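PDB 1X91: pectinesterase inhibitor 1, which inhibits pectin methylesterases of flowers, siliques and leaves. Local coordinates for residues A[18-23]-A[140-145]; A[84-89]-A[106-111]. The protein carries 1 engineered substitution. One frame throughout, in Å; residues are numbered along the deposited sequence.

Contact 1 of 2, residues A[18-23]-A[140-145]; sequences PSFCLK and CGIALV
The backbone N of Phe20, whose ring meets Ile142, donates a hydrogen bond to OD1 of Asn17, just ahead of helix 18-27. No hydrogen bond crosses to 140-145, so the contact is apolar. Ile142 is the only residue of 140-145 that touches 18-23. Its chain runs out extended, with CD1 anti to CA about CB-CG1 (chi2 168°), and this sends CD1 up to the facing helix. There CD1 lies 3.7 Å from Cys21 CA and 3.7 Å from Cys21 CB. Cys21 SG sits 3.9 Å from Ile142 CG1, alongside the same branch. The sulfur is bonded to Cys12 in a disulfide. Helix 18-27 lies in what is evidently the N-terminal alpha-hairpin extension, which inhibition requires, and here it rests on helix 127-149 of the four-helix bundle. With only the methyl of an alanine at Ile142, a gap would probably open beside the disulfide, and Cys21 and the Phe20 ring edge would lose their contact with CD1. That ring receives CD1 of Ile142 at its edge, near the ring plane, with Phe20 CE2 4.0 Å from the methyl. Phe20 also touches Thr135, Asn138 and Leu139, earlier on helix 127-149.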
loop_
_atom_site.group_PDB
_atom_site.type_symbol
_atom_site.label_atom_id
_atom_site.label_comp_id
_atom_site.label_asym_id
_atom_site.label_seq_id
_atom_site.Cartn_x
_atom_site.Cartn_y
_atom_site.Cartn_z
ATOM N N PRO A 18 2.983 8.212 11.615
ATOM C CA PRO A 18 3.488 7.346 12.683
ATOM C C PRO A 18 2.356 6.723 13.495
ATOM O O PRO A 18 2.568 5.576 13.895
ATOM C CB PRO A 18 4.450 8.274 13.482
ATOM C CG PRO A 18 4.906 9.201 12.445
ATOM C CD PRO A 18 3.575 9.558 11.692
ATOM N N SER A 19 1.219 7.393 13.739
ATOM C CA SER A 19 0.101 6.792 14.471
ATOM C C SER A 19 -0.317 5.494 13.783
ATOM O O SER A 19 -0.449 4.451 14.425
ATOM C CB SER A 19 -1.104 7.719 14.603
ATOM O OG SER A 19 -0.743 8.870 15.376
ATOM N N PHE A 20 -0.529 5.569 12.478
ATOM C CA PHE A 20 -0.908 4.368 11.737
ATOM C C PHE A 20 0.106 3.250 11.883
ATOM O O PHE A 20 -0.250 2.077 12.106
ATOM C CB PHE A 20 -1.137 4.680 10.258
ATOM C CG PHE A 20 -1.425 3.437 9.434
ATOM C CD1 PHE A 20 -2.714 3.061 9.174
ATOM C CD2 PHE A 20 -0.397 2.678 8.925
ATOM C CE1 PHE A 20 -2.991 1.932 8.395
ATOM C CE2 PHE A 20 -0.652 1.497 8.201
ATOM C CZ PHE A 20 -1.951 1.156 7.919
ATOM N N CYS A 21 1.377 3.586 11.760
ATOM C CA CYS A 21 2.458 2.628 11.819
ATOM C C CYS A 21 2.527 2.001 13.205
ATOM O O CYS A 21 2.644 0.809 13.314
ATOM C CB CYS A 21 3.788 3.278 11.480
ATOM S SG CYS A 21 5.279 2.327 11.633
ATOM N N LEU A 22 2.408 2.813 14.253
ATOM C CA LEU A 22 2.382 2.276 15.606
ATOM C C LEU A 22 1.216 1.325 15.809
ATOM O O LEU A 22 1.370 0.271 16.379
ATOM C CB LEU A 22 2.337 3.412 16.638
ATOM C CG LEU A 22 3.586 4.291 16.668
ATOM C CD1 LEU A 22 3.295 5.595 17.465
ATOM C CD2 LEU A 22 4.850 3.584 17.238
ATOM N N LYS A 23 0.038 1.694 15.335
ATOM C CA LYS A 23 -1.090 0.818 15.401
ATOM C C LYS A 23 -0.802 -0.495 14.697
ATOM O O LYS A 23 -1.051 -1.580 15.225
ATOM C CB LYS A 23 -2.310 1.513 14.817
ATOM C CG LYS A 23 -3.607 0.673 14.765
ATOM C CD LYS A 23 -4.755 1.394 14.072
ATOM C CE LYS A 23 -5.580 2.198 14.989
ATOM N NZ LYS A 23 -6.904 2.605 14.371
ATOM N N CYS A 140 2.702 0.990 2.300
ATOM C CA CYS A 140 3.887 1.062 1.417
ATOM C C CYS A 140 5.012 1.849 2.056
ATOM O O CYS A 140 6.184 1.459 1.931
ATOM C CB CYS A 140 3.560 1.623 0.023
ATOM S SG CYS A 140 2.496 0.633 -1.035
ATOM N N GLY A 141 4.676 2.936 2.733
ATOM C CA GLY A 141 5.683 3.757 3.411
ATOM C C GLY A 141 6.445 2.950 4.452
ATOM O O GLY A 141 7.673 3.031 4.508
ATOM N N ILE A 142 5.746 2.105 5.209
ATOM C CA ILE A 142 6.375 1.223 6.173
ATOM C C ILE A 142 7.286 0.218 5.457
ATOM O O ILE A 142 8.424 -0.021 5.849
ATOM C CB ILE A 142 5.319 0.503 7.064
ATOM C CG1 ILE A 142 4.550 1.512 7.914
ATOM C CG2 ILE A 142 6.010 -0.523 7.948
ATOM C CD1 ILE A 142 3.308 0.972 8.596
ATOM N N ALA A 143 6.790 -0.393 4.374
ATOM C CA ALA A 143 7.555 -1.377 3.632
ATOM C C ALA A 143 8.820 -0.751 3.008
ATOM O O ALA A 143 9.802 -1.434 2.809
ATOM C CB ALA A 143 6.687 -1.998 2.515
ATOM N N LEU A 144 8.774 0.510 2.619
ATOM C CA LEU A 144 9.942 1.178 2.068
ATOM C C LEU A 144 11.020 1.349 3.115
ATOM O O LEU A 144 12.209 1.139 2.837
ATOM C CB LEU A 144 9.564 2.556 1.507
ATOM C CG LEU A 144 8.695 2.573 0.233
ATOM C CD1 LEU A 144 8.321 4.002 -0.075
ATOM C CD2 LEU A 144 9.500 1.919 -0.863
ATOM N N VAL A 145 10.624 1.666 4.318
ATOM C CA VAL A 145 11.604 1.826 5.375
ATOM C C VAL A 145 12.238 0.472 5.710
ATOM O O VAL A 145 13.459 0.344 5.799
ATOM C CB VAL A 145 10.941 2.458 6.621
ATOM C CG1 VAL A 145 11.960 2.583 7.771
ATOM C CG2 VAL A 145 10.407 3.808 6.304
#

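Contact 2 of 2, residues A[84-89]-A[106-111]; sequences GNLEEA and SAALDG
Asn85 and Leu86 of 84-89 bring this helix onto Ala107 and Ala108 of 106-111. The two short helical segments run nearly antiparallel, at 159°, with their axes 8.7 Å apart at closest approach. The small side chains of Ala107 and Ala108 are consistent with this close approach: CA of Asn85 lies 5.7 Å from CA of Ala108. Asn85 comes first, with its CB directed toward the other helix. Its CG lies beside the backbone N (chi1 -72°), and the amide reaches over to Ala107. ND2 is 3.6 Å from the methyl CB of Ala107, a van der Waals contact. No direct hydrogen bond crosses; a water bridges the two helices instead. Asn85 ND2 donates to this water over 2.9 Å. The water in turn donates to Ala107 O, also at 2.9 Å. This carbonyl also accepts the helical bond from Gly111 N, so two donors share it. The bridge probably limits rotation of the amide, since it gives one N-H a fixed partner. Leu86 comes next. Its CB does not point straight across, but the end of the side chain bends nearer. CG and CD2 both meet the single methyl of Ala108, with Leu86 CG 3.9 Å from Ala108 CB. Further along, Glu88 and Ala89 touch Lys104, and Ala89 also touches Val105, so the pairing continues toward the start of helix 98-119. The contact joins two successive helices of the four-helix bundle, 66-94 and 98-119. Leu86 packs onto Leu42, Thr45 and Gln46 of helix 34-62, while Ala108 touches Cys140 of helix 127-149.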
loop_
_atom_site.group_PDB
_atom_site.type_symbol
_atom_site.label_atom_id
_atom_site.label_comp_id
_atom_site.label_asym_id
_atom_site.label_seq_id
_atom_site.Cartn_x
_atom_site.Cartn_y
_atom_site.Cartn_z
ATOM N N GLY A 84 0.154 -5.759 -9.433
ATOM C CA GLY A 84 1.295 -6.339 -10.115
ATOM C C GLY A 84 2.620 -5.941 -9.531
ATOM O O GLY A 84 3.525 -6.764 -9.427
ATOM N N ASN A 85 2.720 -4.663 -9.166
ATOM C CA ASN A 85 3.949 -4.153 -8.556
ATOM C C ASN A 85 4.182 -4.810 -7.232
ATOM O O ASN A 85 5.334 -5.173 -6.942
ATOM C CB ASN A 85 3.970 -2.622 -8.443
ATOM C CG ASN A 85 4.151 -1.969 -9.806
ATOM O OD1 ASN A 85 4.928 -2.456 -10.605
ATOM N ND2 ASN A 85 3.454 -0.877 -10.058
ATOM N N LEU A 86 3.137 -5.057 -6.448
ATOM C CA LEU A 86 3.345 -5.727 -5.153
ATOM C C LEU A 86 3.678 -7.198 -5.314
ATOM O O LEU A 86 4.469 -7.745 -4.549
ATOM C CB LEU A 86 2.139 -5.532 -4.227
ATOM C CG LEU A 86 1.870 -4.112 -3.793
ATOM C CD1 LEU A 86 0.417 -4.013 -3.243
ATOM C CD2 LEU A 86 2.832 -3.654 -2.717
ATOM N N GLU A 87 3.181 -7.831 -6.373
ATOM C CA GLU A 87 3.540 -9.219 -6.710
ATOM C C GLU A 87 5.049 -9.280 -6.979
ATOM O O GLU A 87 5.712 -10.178 -6.503
ATOM C CB GLU A 87 2.735 -9.744 -7.874
ATOM C CG GLU A 87 1.267 -9.921 -7.465
ATOM C CD GLU A 87 0.324 -10.360 -8.584
ATOM O OE1 GLU A 87 0.608 -10.072 -9.758
ATOM O OE2 GLU A 87 -0.742 -10.962 -8.256
ATOM N N GLU A 88 5.561 -8.308 -7.757
ATOM C CA GLU A 88 7.013 -8.265 -8.053
ATOM C C GLU A 88 7.802 -7.962 -6.797
ATOM O O GLU A 88 8.875 -8.539 -6.591
ATOM C CB GLU A 88 7.270 -7.243 -9.122
ATOM C CG GLU A 88 6.742 -7.640 -10.505
ATOM C CD GLU A 88 7.256 -8.958 -10.971
ATOM O OE1 GLU A 88 8.446 -9.227 -10.800
ATOM O OE2 GLU A 88 6.447 -9.775 -11.473
ATOM N N ALA A 89 7.258 -7.113 -5.946
ATOM C CA ALA A 89 7.924 -6.782 -4.702
ATOM C C ALA A 89 8.147 -8.071 -3.894
ATOM O O ALA A 89 9.226 -8.309 -3.339
ATOM C CB ALA A 89 7.098 -5.802 -3.901
ATOM N N SER A 106 7.577 1.329 -4.187
ATOM C CA SER A 106 7.489 2.746 -4.537
ATOM C C SER A 106 6.496 2.989 -5.684
ATOM O O SER A 106 5.718 3.938 -5.659
ATOM C CB SER A 106 8.888 3.317 -4.824
ATOM O OG SER A 106 8.906 4.729 -4.665
ATOM N N ALA A 107 6.519 2.124 -6.679
ATOM C CA ALA A 107 5.610 2.204 -7.774
ATOM C C ALA A 107 4.192 1.935 -7.320
ATOM O O ALA A 107 3.276 2.630 -7.737
ATOM C CB ALA A 107 6.016 1.289 -8.833
ATOM N N ALA A 108 4.007 0.963 -6.435
ATOM C CA ALA A 108 2.655 0.719 -5.875
ATOM C C ALA A 108 2.121 1.909 -5.143
ATOM O O ALA A 108 0.915 2.247 -5.269
ATOM C CB ALA A 108 2.640 -0.496 -4.983
ATOM N N LEU A 109 2.946 2.548 -4.320
ATOM C CA LEU A 109 2.544 3.725 -3.552
ATOM C C LEU A 109 2.008 4.805 -4.465
ATOM O O LEU A 109 0.982 5.419 -4.191
ATOM C CB LEU A 109 3.750 4.249 -2.741
ATOM C CG LEU A 109 3.526 5.337 -1.684
ATOM C CD1 LEU A 109 4.690 5.302 -0.620
ATOM C CD2 LEU A 109 3.424 6.687 -2.295
ATOM N N ASP A 110 2.686 5.021 -5.583
ATOM C CA ASP A 110 2.259 6.021 -6.557
ATOM C C ASP A 110 0.880 5.686 -7.089
ATOM O O ASP A 110 0.086 6.612 -7.367
ATOM C CB ASP A 110 3.215 6.066 -7.744
ATOM C CG ASP A 110 4.369 6.954 -7.517
ATOM O OD1 ASP A 110 4.614 7.402 -6.349
ATOM O OD2 ASP A 110 5.099 7.270 -8.485
ATOM N N GLY A 111 0.562 4.400 -7.222
ATOM C CA GLY A 111 -0.768 3.996 -7.651
ATOM C C GLY A 111 -1.807 4.417 -6.649
ATOM O O GLY A 111 -2.855 4.995 -7.039
HETATM O O HOH W 1 1.374 0.889 -9.100
#

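From the N terminus, the chain first forms helix 18-27 of the hairpin extension. It then builds the four bundle helices, 34-62, 66-94, 98-119 and 127-149. Contact 2 closes a short loop, joining helix 66-94 to the next helix, 98-119, across their connecting turn. Contact 1 closes a far longer one, when the last helix, 127-149, returns to the hairpin. Contact 2 is therefore nested within the loop of contact 1. Their centres lie about 16 Å apart, yet they touch. CB of Cys140 packs 3.8 Å from CB of Leu109, and Leu144 also meets Leu109. Helix 127-149 thus faces the hairpin on one side and helix 98-119 on another.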